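Long-range contacts in TRAP solute Binding Protein (Uncultured marine bacterium, PDB 5I7I), which binds aromatic acids such as 3-hydroxybenzoate and probably delivers them to a TRAP-type membrane transporter: residues A[26-31]-A[84-89]; A[226-231]-A[292-297]; A[99-104]-A[127-132]. All coordinates share one frame; numbering follows the deposited sequence. Where two conformers were deposited one is given.

Interaction 1: A[26-31]-A[84-89]; sequences VLKFHS and VVDIVW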
ATOM      1  N   VAL A  26      13.588 -10.949 -21.643  1.00 14.79           N
ATOM      2  CA  VAL A  26      13.972 -10.719 -20.262  1.00 11.37           C
ATOM      3  C   VAL A  26      13.327  -9.425 -19.798  1.00 11.46           C
ATOM      4  O   VAL A  26      13.446  -8.385 -20.458  1.00 15.14           O
ATOM      5  CB  VAL A  26      15.502 -10.650 -20.134  1.00 16.49           C
ATOM      6  CG1 VAL A  26      15.895 -10.310 -18.691  1.00 18.41           C
ATOM      7  CG2 VAL A  26      16.122 -11.967 -20.566  1.00 23.15           C
ATOM      8  N   LEU A  27      12.655  -9.481 -18.657  1.00  9.88           N
ATOM      9  CA  LEU A  27      12.073  -8.291 -18.048  1.00 10.13           C
ATOM     10  C   LEU A  27      12.716  -8.044 -16.694  1.00 11.22           C
ATOM     11  O   LEU A  27      12.713  -8.923 -15.826  1.00  9.65           O
ATOM     12  CB  LEU A  27      10.567  -8.451 -17.854  1.00  8.82           C
ATOM     13  CG  LEU A  27       9.807  -8.774 -19.140  1.00 10.56           C
ATOM     14  CD1 LEU A  27       8.338  -9.063 -18.822  1.00 10.92           C
ATOM     15  CD2 LEU A  27       9.940  -7.636 -20.130  1.00 11.50           C
ATOM     16  N   LYS A  28      13.236  -6.839 -16.502  1.00  7.41           N
ATOM     17  CA  LYS A  28      13.883  -6.452 -15.253  1.00  7.38           C
ATOM     18  C   LYS A  28      12.842  -5.917 -14.288  1.00  6.86           C
ATOM     19  O   LYS A  28      12.209  -4.890 -14.559  1.00  7.69           O
ATOM     20  CB  LYS A  28      14.917  -5.362 -15.517  1.00  9.04           C
ATOM     21  CG  LYS A  28      16.038  -5.759 -16.456  1.00 10.99           C
ATOM     22  CD  LYS A  28      16.893  -4.561 -16.854  1.00 12.69           C
ATOM     23  CE  LYS A  28      17.829  -4.904 -17.980  1.00 14.01           C
ATOM     24  NZ  LYS A  28      18.467  -3.678 -18.553  1.00 19.84           N
ATOM     25  N   PHE A  29      12.662  -6.608 -13.167  1.00  6.79           N
ATOM     26  CA  PHE A  29      11.773  -6.166 -12.109  1.00  5.70           C
ATOM     27  C   PHE A  29      12.585  -5.520 -10.996  1.00  5.62           C
ATOM     28  O   PHE A  29      13.577  -6.093 -10.534  1.00  6.23           O
ATOM     29  CB  PHE A  29      10.986  -7.340 -11.529  1.00  5.74           C
ATOM     30  CG  PHE A  29      10.253  -7.000 -10.263  1.00  6.41           C
ATOM     31  CD1 PHE A  29       8.990  -6.409 -10.292  1.00  7.38           C
ATOM     32  CD2 PHE A  29      10.845  -7.217  -9.028  1.00  6.47           C
ATOM     33  CE1 PHE A  29       8.357  -6.076  -9.120  1.00  6.93           C
ATOM     34  CE2 PHE A  29      10.201  -6.870  -7.863  1.00  6.49           C
ATOM     35  CZ  PHE A  29       8.963  -6.305  -7.917  1.00  7.32           C
ATOM     36  N   HIS A  30      12.128  -4.364 -10.528  1.00  6.40           N
ATOM     37  CA  HIS A  30      12.822  -3.634  -9.476  1.00  5.66           C
ATOM     38  C   HIS A  30      11.843  -3.259  -8.364  1.00  6.88           C
ATOM     39  O   HIS A  30      10.719  -2.839  -8.641  1.00  6.72           O
ATOM     40  CB  HIS A  30      13.459  -2.366 -10.071  1.00  6.90           C
ATOM     41  CG  HIS A  30      14.593  -1.829  -9.268  1.00  7.32           C
ATOM     42  ND1 HIS A  30      14.988  -0.515  -9.332  1.00  7.32           N
ATOM     43  CD2 HIS A  30      15.453  -2.434  -8.412  1.00  6.28           C
ATOM     44  CE1 HIS A  30      16.034  -0.329  -8.551  1.00  6.71           C
ATOM     45  NE2 HIS A  30      16.329  -1.478  -7.968  1.00  6.93           N
ATOM     46  N   SER A  31      12.264  -3.406  -7.106  1.00  6.05           N
ATOM     47  CA  SER A  31      11.444  -2.959  -5.988  1.00  5.06           C
ATOM     48  C   SER A  31      12.337  -2.723  -4.781  1.00  7.17           C
ATOM     49  O   SER A  31      13.520  -3.069  -4.778  1.00  7.42           O
ATOM     50  CB  SER A  31      10.343  -3.967  -5.697  1.00  6.32           C
ATOM     51  OG  SER A  31       9.381  -3.432  -4.815  1.00  6.57           O
ATOM     52  N   VAL A  84      14.037   2.414 -17.666  1.00  7.98           N
ATOM     53  CA  VAL A  84      15.249   2.015 -16.955  1.00  7.79           C
ATOM     54  C   VAL A  84      15.123   0.575 -16.494  1.00  8.92           C
ATOM     55  O   VAL A  84      16.089  -0.199 -16.519  1.00  8.76           O
ATOM     56  CB  VAL A  84      15.487   2.978 -15.780  1.00  9.19           C
ATOM     57  CG1 VAL A  84      16.697   2.556 -14.960  1.00  8.34           C
ATOM     58  CG2 VAL A  84      15.620   4.404 -16.287  1.00 12.19           C
ATOM     59  N   VAL A  85      13.934   0.208 -16.024  1.00  7.30           N
ATOM     60  CA  VAL A  85      13.572  -1.156 -15.689  1.00  7.08           C
ATOM     61  C   VAL A  85      12.235  -1.409 -16.368  1.00  8.25           C
ATOM     62  O   VAL A  85      11.599  -0.496 -16.882  1.00  7.81           O
ATOM     63  CB  VAL A  85      13.463  -1.376 -14.162  1.00  7.57           C
ATOM     64  CG1 VAL A  85      14.769  -0.958 -13.490  1.00  8.50           C
ATOM     65  CG2 VAL A  85      12.270  -0.623 -13.557  1.00  8.34           C
ATOM     66  N   ASP A  86      11.800  -2.661 -16.344  1.00  6.59           N
ATOM     67  CA  ASP A  86      10.601  -3.058 -17.060  1.00  7.56           C
ATOM     68  C   ASP A  86       9.369  -3.197 -16.186  1.00  6.59           C
ATOM     69  O   ASP A  86       8.257  -2.985 -16.671  1.00  8.39           O
ATOM     70  CB  ASP A  86      10.866  -4.389 -17.754  1.00  7.26           C
ATOM     71  CG  ASP A  86      11.981  -4.277 -18.750  1.00  8.58           C
ATOM     72  OD1 ASP A  86      11.887  -3.401 -19.622  1.00 11.35           O
ATOM     73  OD2 ASP A  86      12.960  -5.017 -18.626  1.00  9.44           O
ATOM     74  N   ILE A  87       9.524  -3.576 -14.925  1.00  6.27           N
ATOM     75  CA  ILE A  87       8.405  -3.802 -14.008  1.00  6.14           C
ATOM     76  C   ILE A  87       8.826  -3.314 -12.632  1.00  6.16           C
ATOM     77  O   ILE A  87       9.973  -3.517 -12.217  1.00  6.04           O
ATOM     78  CB  ILE A  87       8.006  -5.296 -13.912  1.00  6.49           C
ATOM     79  CG1 ILE A  87       7.776  -5.905 -15.296  1.00  7.67           C
ATOM     80  CG2 ILE A  87       6.761  -5.480 -13.021  1.00  7.76           C
ATOM     81  CD1 ILE A  87       7.580  -7.408 -15.252  1.00  9.57           C
ATOM     82  N   VAL A  88       7.896  -2.685 -11.909  1.00  6.30           N
ATOM     83  CA  VAL A  88       8.125  -2.331 -10.514  1.00  5.89           C
ATOM     84  C   VAL A  88       6.906  -2.669  -9.681  1.00  6.85           C
ATOM     85  O   VAL A  88       5.778  -2.735 -10.167  1.00  6.68           O
ATOM     86  CB  VAL A  88       8.519  -0.862 -10.288  1.00  6.77           C
ATOM     87  CG1 VAL A  88       9.773  -0.540 -11.085  1.00  7.16           C
ATOM     88  CG2 VAL A  88       7.378   0.055 -10.640  1.00  7.62           C
ATOM     89  N   TRP A  89       7.168  -2.875  -8.385  1.00  5.44           N
ATOM     90  CA  TRP A  89       6.150  -2.865  -7.343  1.00  5.47           C
ATOM     91  C   TRP A  89       6.532  -1.762  -6.377  1.00  5.54           C
ATOM     92  O   TRP A  89       7.674  -1.705  -5.913  1.00  5.35           O
ATOM     93  CB  TRP A  89       6.075  -4.214  -6.631  1.00  5.63           C
ATOM     94  CG  TRP A  89       4.994  -4.290  -5.569  1.00  5.78           C
ATOM     95  CD1 TRP A  89       3.732  -4.746  -5.736  1.00  7.82           C
ATOM     96  CD2 TRP A  89       5.112  -3.934  -4.189  1.00  5.79           C
ATOM     97  NE1 TRP A  89       3.039  -4.679  -4.556  1.00  6.42           N
ATOM     98  CE2 TRP A  89       3.866  -4.187  -3.590  1.00  6.02           C
ATOM     99  CE3 TRP A  89       6.143  -3.426  -3.404  1.00  5.93           C
ATOM    100  CZ2 TRP A  89       3.628  -3.961  -2.238  1.00  7.32           C
ATOM    101  CZ3 TRP A  89       5.900  -3.178  -2.072  1.00  7.53           C
ATOM    102  CH2 TRP A  89       4.657  -3.445  -1.501  1.00  7.22           C
TER
HETATM  103  O   HOH W   1      14.783  -5.567 -20.392  1.00 29.78           O

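Interaction 2: A[226-231]-A[292-297]; sequences TVSGSR and IHSLSG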
ATOM      1  N   THR A 226      -5.349  -1.735  16.770  1.00  7.83           N
ATOM      2  CA  THR A 226      -6.165  -1.808  15.580  1.00  8.26           C
ATOM      3  C   THR A 226      -7.525  -1.197  15.895  1.00  6.98           C
ATOM      4  O   THR A 226      -7.743  -0.650  16.976  1.00  8.03           O
ATOM      5  CB  THR A 226      -6.246  -3.246  15.065  1.00 10.12           C
ATOM      6  OG1 THR A 226      -6.810  -3.213  13.754  1.00  9.39           O
ATOM      7  CG2 THR A 226      -7.112  -4.122  15.972  1.00  9.23           C
ATOM      8  N   VAL A 227      -8.446  -1.290  14.949  1.00  9.34           N
ATOM      9  CA  VAL A 227      -9.798  -0.803  15.181  1.00  9.52           C
ATOM     10  C   VAL A 227     -10.782  -1.929  14.934  1.00  9.08           C
ATOM     11  O   VAL A 227     -10.588  -2.771  14.049  1.00 10.87           O
ATOM     12  CB  VAL A 227     -10.170   0.448  14.361  1.00 10.63           C
ATOM     13  CG1 VAL A 227      -9.243   1.603  14.690  1.00 13.17           C
ATOM     14  CG2 VAL A 227     -10.126   0.141  12.889  1.00 10.61           C
ATOM     15  N   SER A 228     -11.816  -1.952  15.754  1.00  9.22           N
ATOM     16  CA  SER A 228     -12.910  -2.887  15.579  1.00 11.74           C
ATOM     17  C   SER A 228     -13.847  -2.377  14.491  1.00 12.38           C
ATOM     18  O   SER A 228     -13.737  -1.247  14.017  1.00 10.89           O
ATOM     19  CB  SER A 228     -13.674  -3.059  16.885  1.00 12.56           C
ATOM     20  OG  SER A 228     -14.333  -1.860  17.256  1.00 12.39           O
ATOM     21  N   GLY A 229     -14.782  -3.229  14.093  1.00 11.08           N
ATOM     22  CA  GLY A 229     -15.725  -2.856  13.067  1.00 12.03           C
ATOM     23  C   GLY A 229     -15.237  -3.199  11.680  1.00  9.35           C
ATOM     24  O   GLY A 229     -14.250  -3.896  11.476  1.00 14.08           O
ATOM     25  N   SER A 230     -15.975  -2.682  10.702  1.00 11.18           N
ATOM     26  CA  SER A 230     -15.845  -3.145   9.330  1.00  9.82           C
ATOM     27  C   SER A 230     -15.062  -2.204   8.435  1.00  8.97           C
ATOM     28  O   SER A 230     -14.941  -2.483   7.240  1.00  9.65           O
ATOM     29  CB  SER A 230     -17.233  -3.388   8.736  1.00 13.68           C
ATOM     30  OG  SER A 230     -17.952  -2.185   8.755  1.00 14.40           O
ATOM     31  N   ARG A 231     -14.521  -1.116   8.976  1.00  7.22           N
ATOM     32  CA  ARG A 231     -13.634  -0.232   8.228  1.00  6.47           C
ATOM     33  C   ARG A 231     -12.380   0.019   9.043  1.00  8.13           C
ATOM     34  O   ARG A 231     -12.452   0.483  10.186  1.00  7.47           O
ATOM     35  CB  ARG A 231     -14.321   1.081   7.862  1.00  7.16           C
ATOM     36  CG  ARG A 231     -15.420   0.934   6.837  1.00  8.25           C
ATOM     37  CD  ARG A 231     -14.880   0.492   5.487  1.00  8.54           C
ATOM     38  NE  ARG A 231     -15.896   0.447   4.432  1.00  7.28           N
ATOM     39  CZ  ARG A 231     -16.731  -0.567   4.224  1.00  8.17           C
ATOM     40  NH1 ARG A 231     -17.625  -0.525   3.246  1.00  8.51           N
ATOM     41  NH2 ARG A 231     -16.656  -1.653   4.976  1.00  9.00           N
ATOM     42  N   ILE A 292      -2.121  -6.418  21.593  1.00  7.28           N
ATOM     43  CA  ILE A 292      -2.970  -5.949  20.512  1.00  6.45           C
ATOM     44  C   ILE A 292      -4.272  -5.473  21.122  1.00  7.04           C
ATOM     45  O   ILE A 292      -4.974  -6.247  21.798  1.00  8.05           O
ATOM     46  CB  ILE A 292      -3.175  -7.011  19.408  1.00  8.01           C
ATOM     47  CG1 ILE A 292      -4.150  -6.502  18.338  1.00  9.28           C
ATOM     48  CG2 ILE A 292      -3.689  -8.315  19.956  1.00  9.50           C
ATOM     49  CD1 ILE A 292      -3.693  -5.281  17.635  1.00 11.36           C
ATOM     50  N   HIS A 293      -4.565  -4.200  20.926  1.00  6.64           N
ATOM     51  CA  HIS A 293      -5.722  -3.531  21.488  1.00  6.63           C
ATOM     52  C   HIS A 293      -6.586  -3.062  20.326  1.00  6.69           C
ATOM     53  O   HIS A 293      -6.075  -2.512  19.351  1.00  8.10           O
ATOM     54  CB  HIS A 293      -5.265  -2.328  22.310  1.00  7.27           C
ATOM     55  CG  HIS A 293      -6.375  -1.590  22.992  1.00  6.95           C
ATOM     56  ND1 HIS A 293      -7.203  -2.179  23.918  1.00  9.15           N
ATOM     57  CD2 HIS A 293      -6.779  -0.299  22.891  1.00  8.54           C
ATOM     58  CE1 HIS A 293      -8.079  -1.285  24.352  1.00  9.90           C
ATOM     59  NE2 HIS A 293      -7.846  -0.137  23.742  1.00  8.00           N
ATOM     60  N   SER A 294      -7.892  -3.237  20.440  1.00  8.26           N
ATOM     61  CA  SER A 294      -8.813  -2.926  19.355  1.00 10.19           C
ATOM     62  C   SER A 294      -9.767  -1.822  19.803  1.00 10.48           C
ATOM     63  O   SER A 294     -10.573  -2.019  20.720  1.00 13.09           O
ATOM     64  CB  SER A 294      -9.575  -4.183  18.947  1.00 11.91           C
ATOM     65  OG  SER A 294     -10.379  -3.903  17.815  1.00 17.21           O
ATOM     66  N   LEU A 295      -9.673  -0.654  19.175  1.00  7.92           N
ATOM     67  CA  LEU A 295     -10.513   0.470  19.550  1.00 10.38           C
ATOM     68  C   LEU A 295     -11.968   0.227  19.186  1.00  9.25           C
ATOM     69  O   LEU A 295     -12.293  -0.302  18.115  1.00  9.60           O
ATOM     70  CB  LEU A 295     -10.048   1.734  18.838  1.00 11.97           C
ATOM     71  CG  LEU A 295      -8.587   2.115  19.060  1.00 12.15           C
ATOM     72  CD1 LEU A 295      -8.312   3.441  18.371  1.00 17.45           C
ATOM     73  CD2 LEU A 295      -8.267   2.215  20.530  1.00 14.81           C
ATOM     74  N   SER A 296     -12.850   0.618  20.094  0.64 10.70           N
ATOM     75  CA  SER A 296     -14.282   0.558  19.871  0.64 12.86           C
ATOM     76  C   SER A 296     -14.918   1.741  20.589  0.64 12.48           C
ATOM     77  O   SER A 296     -14.230   2.585  21.176  0.64 12.24           O
ATOM     78  CB  SER A 296     -14.855  -0.767  20.392  0.64 16.43           C
ATOM     79  OG  SER A 296     -14.858  -0.788  21.809  0.64 22.63           O
ATOM     80  N   GLY A 297     -16.244   1.805  20.523  1.00 11.14           N
ATOM     81  CA  GLY A 297     -16.988   2.758  21.334  1.00  9.38           C
ATOM     82  C   GLY A 297     -16.527   4.192  21.162  1.00 12.78           C
ATOM     83  O   GLY A 297     -16.269   4.666  20.054  1.00 11.70           O
TER

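Interaction 3: A[99-104]-A[127-132]; sequences FPHLEA and TVAASD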
ATOM      1  N   PHE A  99      -0.045  10.734  -8.180  1.00  8.90           N
ATOM      2  CA  PHE A  99      -1.203   9.889  -8.482  1.00  7.19           C
ATOM      3  C   PHE A  99      -2.366  10.392  -7.639  1.00  7.24           C
ATOM      4  O   PHE A  99      -2.789   9.747  -6.670  1.00  8.64           O
ATOM      5  CB  PHE A  99      -0.885   8.414  -8.228  1.00  8.96           C
ATOM      6  CG  PHE A  99       0.380   7.959  -8.904  1.00  7.68           C
ATOM      7  CD1 PHE A  99       0.417   7.720 -10.274  1.00 10.42           C
ATOM      8  CD2 PHE A  99       1.537   7.794  -8.170  1.00  7.66           C
ATOM      9  CE1 PHE A  99       1.585   7.318 -10.893  1.00 13.46           C
ATOM     10  CE2 PHE A  99       2.704   7.397  -8.779  1.00  8.33           C
ATOM     11  CZ  PHE A  99       2.733   7.144 -10.143  1.00  9.06           C
ATOM     12  N   PRO A 100      -2.908  11.558  -7.987  1.00  7.27           N
ATOM     13  CA  PRO A 100      -3.821  12.235  -7.059  1.00  7.27           C
ATOM     14  C   PRO A 100      -5.131  11.508  -6.859  1.00  7.03           C
ATOM     15  O   PRO A 100      -5.699  11.543  -5.757  1.00  7.31           O
ATOM     16  CB  PRO A 100      -4.038  13.603  -7.709  1.00  7.75           C
ATOM     17  CG  PRO A 100      -3.707  13.389  -9.166  1.00  7.90           C
ATOM     18  CD  PRO A 100      -2.574  12.385  -9.149  1.00  9.03           C
ATOM     19  N   HIS A 101      -5.649  10.831  -7.889  1.00  8.00           N
ATOM     20  CA  HIS A 101      -6.900  10.106  -7.700  1.00  6.84           C
ATOM     21  C   HIS A 101      -6.764   9.051  -6.618  1.00  8.07           C
ATOM     22  O   HIS A 101      -7.715   8.796  -5.864  1.00  7.08           O
ATOM     23  CB  HIS A 101      -7.343   9.426  -8.991  1.00  7.39           C
ATOM     24  CG  HIS A 101      -7.825  10.363 -10.054  1.00  9.03           C
ATOM     25  ND1 HIS A 101      -6.969  11.037 -10.895  1.00  9.07           N
ATOM     26  CD2 HIS A 101      -9.074  10.669 -10.469  1.00  7.53           C
ATOM     27  CE1 HIS A 101      -7.674  11.774 -11.738  1.00 10.07           C
ATOM     28  NE2 HIS A 101      -8.956  11.550 -11.515  1.00 11.40           N
ATOM     29  N   LEU A 102      -5.602   8.410  -6.544  1.00  7.18           N
ATOM     30  CA  LEU A 102      -5.439   7.286  -5.641  1.00  7.21           C
ATOM     31  C   LEU A 102      -5.460   7.713  -4.179  1.00  8.40           C
ATOM     32  O   LEU A 102      -5.701   6.873  -3.303  1.00  7.01           O
ATOM     33  CB  LEU A 102      -4.159   6.518  -5.977  1.00  6.72           C
ATOM     34  CG  LEU A 102      -4.098   5.981  -7.414  1.00  8.72           C
ATOM     35  CD1 LEU A 102      -2.829   5.147  -7.607  1.00  9.55           C
ATOM     36  CD2 LEU A 102      -5.318   5.201  -7.797  1.00 11.51           C
ATOM     37  N   GLU A 103      -5.186   8.983  -3.901  1.00  7.68           N
ATOM     38  CA  GLU A 103      -5.239   9.501  -2.539  1.00  6.42           C
ATOM     39  C   GLU A 103      -6.596   9.262  -1.892  1.00  7.68           C
ATOM     40  O   GLU A 103      -6.693   9.176  -0.661  1.00  7.66           O
ATOM     41  CB  GLU A 103      -4.961  11.014  -2.553  1.00  7.35           C
ATOM     42  CG  GLU A 103      -3.566  11.385  -3.031  1.00  7.56           C
ATOM     43  CD  GLU A 103      -3.355  12.878  -3.123  1.00 10.44           C
ATOM     44  OE1 GLU A 103      -4.188  13.620  -2.562  1.00  8.56           O
ATOM     45  OE2 GLU A 103      -2.365  13.305  -3.774  1.00 11.92           O
ATOM     46  N   ALA A 104      -7.668   9.195  -2.682  1.00  6.99           N
ATOM     47  CA  ALA A 104      -8.987   9.023  -2.078  1.00  7.29           C
ATOM     48  C   ALA A 104      -9.056   7.730  -1.292  1.00  7.73           C
ATOM     49  O   ALA A 104      -9.752   7.656  -0.274  1.00  7.61           O
ATOM     50  CB  ALA A 104     -10.085   9.050  -3.138  1.00  8.71           C
ATOM     51  N   THR A 127     -11.252   2.998 -14.807  1.00  9.26           N
ATOM     52  CA  THR A 127     -12.333   3.886 -15.196  1.00  9.44           C
ATOM     53  C   THR A 127     -11.961   5.317 -14.814  1.00 10.74           C
ATOM     54  O   THR A 127     -11.147   5.941 -15.506  1.00 13.11           O
ATOM     55  CB  THR A 127     -13.675   3.452 -14.584  1.00 11.86           C
ATOM     56  OG1 THR A 127     -13.639   3.451 -13.135  1.00 10.51           O
ATOM     57  CG2 THR A 127     -14.066   2.088 -15.109  1.00 12.89           C
ATOM     58  N   VAL A 128     -12.511   5.861 -13.735  1.00 12.24           N
ATOM     59  CA  VAL A 128     -12.488   7.294 -13.545  1.00 12.61           C
ATOM     60  C   VAL A 128     -11.084   7.819 -13.282  1.00  9.10           C
ATOM     61  O   VAL A 128     -10.827   9.001 -13.559  1.00 13.43           O
ATOM     62  CB  VAL A 128     -13.496   7.656 -12.436  1.00 12.18           C
ATOM     63  CG1 VAL A 128     -12.993   7.197 -11.080  1.00 10.98           C
ATOM     64  CG2 VAL A 128     -13.832   9.164 -12.458  1.00 19.57           C
ATOM     65  N   ALA A 129     -10.176   6.994 -12.760  1.00 10.71           N
ATOM     66  CA  ALA A 129      -8.845   7.412 -12.349  1.00 10.12           C
ATOM     67  C   ALA A 129      -7.769   7.013 -13.345  1.00 10.65           C
ATOM     68  O   ALA A 129      -6.578   7.088 -13.015  1.00  9.43           O
ATOM     69  CB  ALA A 129      -8.502   6.830 -10.977  1.00 12.50           C
ATOM     70  N   ALA A 130      -8.154   6.600 -14.553  1.00  9.91           N
ATOM     71  CA  ALA A 130      -7.180   6.108 -15.520  1.00  9.33           C
ATOM     72  C   ALA A 130      -6.062   7.105 -15.803  1.00 10.16           C
ATOM     73  O   ALA A 130      -4.942   6.694 -16.098  1.00  9.42           O
ATOM     74  CB  ALA A 130      -7.880   5.722 -16.820  1.00 10.78           C
ATOM     75  N   SER A 131      -6.336   8.409 -15.745  1.00  8.93           N
ATOM     76  CA  SER A 131      -5.314   9.367 -16.137  1.00  8.16           C
ATOM     77  C   SER A 131      -4.080   9.307 -15.245  1.00  8.60           C
ATOM     78  O   SER A 131      -2.993   9.685 -15.693  1.00 10.84           O
ATOM     79  CB  SER A 131      -5.898  10.775 -16.180  1.00  9.29           C
ATOM     80  OG  SER A 131      -6.302  11.220 -14.893  1.00 14.11           O
ATOM     81  N   ASP A 132      -4.224   8.874 -13.991  1.00  8.56           N
ATOM     82  CA  ASP A 132      -3.072   8.776 -13.103  1.00  9.18           C
ATOM     83  C   ASP A 132      -2.008   7.830 -13.656  1.00  7.95           C
ATOM     84  O   ASP A 132      -0.821   8.030 -13.397  1.00  9.40           O
ATOM     85  CB  ASP A 132      -3.503   8.271 -11.731  1.00  8.93           C
ATOM     86  CG  ASP A 132      -4.019   9.369 -10.808  1.00  8.87           C
ATOM     87  OD1 ASP A 132      -4.229  10.509 -11.268  1.00 10.83           O
ATOM     88  OD2 ASP A 132      -4.218   9.024  -9.626  1.00 10.02           O
TER

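Interaction 1: A[26-31]-A[84-89]
The F29 ring meets I87 CG2 and W89 CB at its edge, in its plane. F29 CD1 lies 3.6 Å from I87 CG2. F29 CZ lies 3.8 Å from W89 CB. F29 CG stands anti to the backbone N (chi1 169°), which lays the ring alongside W89, both side chains pointing the same way. The W89 indole has S31 OG at its edge, next to CE3. S31 OG donates to W89 O at 2.7 Å. Cutting F29 back to an alanine would remove the ring and would probably open a gap beside I87 CG2 and W89 CB.

Next to this aromatic side, L27 CD1 packs on I87 CD1 at 4.0 Å. On the reverse side of the sheet, H30 CB rests on V85 CG1, and the H30 ring turns its ND1 to Q79.

D86 starts the pairing. D86 OD2 takes the N-H of K28 N at 2.8 Å in a nearly straight bond (175°), through the anti lone pair. A water joins the same oxygen to V26 O. K28 O receives two donors, D86 N in its carbonyl plane and I87 N tilted 26° from it. H30 N then donates to I87 O at 2.9 Å.

Strand 59-64 flanks 26-31 on its other edge, and helix 38-54 covers the side with F29, I87 and W89. Parallel strands linked by helices, here 25-31, 59-64 and 87-91 with helices 38-54 and 76-82 between them, are characteristic of the alpha/beta lobes of solute-binding proteins. Strand 87-91 brings W89 to the 3-hydroxybenzoate pocket.

Interaction 2: A[226-231]-A[292-297]
Backbone hydrogen bonds set the pairing of T226 and V227 with S294 and L295. The strands run parallel. T226 N donates to H293 O at 2.8 Å, and T226 O accepts from L295 N at 2.9 Å. S228 N, just past the strand, donates to L295 O in the carbonyl plane. A longer CA-H...O contact from S294 CA also reaches T226 O.

One side-chain hydrogen bond adds to these. S228 OG donates to L295 O at 2.7 Å, tilted 20° from the carbonyl plane. With OG placed between the backbone N and the carbonyl carbon (chi1 66°), the hydroxyl and the N-H of S228 both reach the same acceptor. L295 O is thus gripped twice by one residue, where the strand pair ends. S294 OG lies near S228 N, but the angle is too poor for a bond.

Apolar contacts are few. T226 CG2 touches I292 CD1 at 4.0 Å. T226 CG2 also lies against S294 CB and OG, on the same side of the sheet. On the reverse side, V227 CG1 approaches L295 CD1 at 4.2 Å.

Strand 291-295 is the outermost strand of its mixed six-stranded sheet, and 223-227 is its neighbour. The chain leaves strand 223-227 in a loop. Helix 297-320 covers the side of V227 and L295, with L300 touching V227 and M303 touching L295. I292 reaches R282 and L286 of helix 264-287.

Interaction 3: A[99-104]-A[127-132]
The backbones of F99 and D132 come within 5.1 Å, CA to CA, and those of H101 and A129 within 5.7 Å, where a type I turn from T127 to A130 follows a helix.

D132 does most of the joining. D132 OD1 accepts from H101 ND1 at 2.8 Å, with an angle of 162° at the hydrogen. The oxygen lies close to the plane of the imidazole, yet the donor stands well above the carboxylate plane, and the two planes are 70° apart. D132 OD2 takes a weak, bent bond from H101 N at 2.9 Å. A second weak bond runs from L102 N to D132 OD2 at 3.4 Å. Both carboxylate oxygens are therefore engaged by 99-104, which should hold the group against rotation.

A129 lies against H101 as well. A129 CA sits over one face of the H101 ring, toward the rim, 4.0 Å from the centroid, in a CH-pi contact. A129 CB touches H101 CB at 3.5 Å. S131 OG lies near H101 CE1. With CG anti to its carbonyl carbon (chi1 -71°), H101 can direct its imidazole to A129 and D132 together. D132 O meets the F99 ring at its edge, 3.4 Å from F99 CD1.

Y124 of helix 114-126 bonds H101 O, and L328 of helix 325-339 packs on H101. This buried histidine-carboxylate pair joins the loops on either side of helix 114-126, away from the ligand pocket.

From the N terminus, strand 25-31 opens interaction 1. Its contact closes after helix 38-54, strand 59-64 and helix 76-82, within the five-stranded sheet. Strand 87-91 runs on into the loop that opens interaction 3, which closes a short loop around helix 114-126 and leads into strand 136-143 of the same sheet. Interaction 2 comes last and closes a longer, mostly helical span at the edge of the six-stranded sheet. The three contacts follow in series, and none nests or crosses. Interactions 1 and 2 lie on opposite sides of the chain's centre, with centres about 38 Å apart. None touches another.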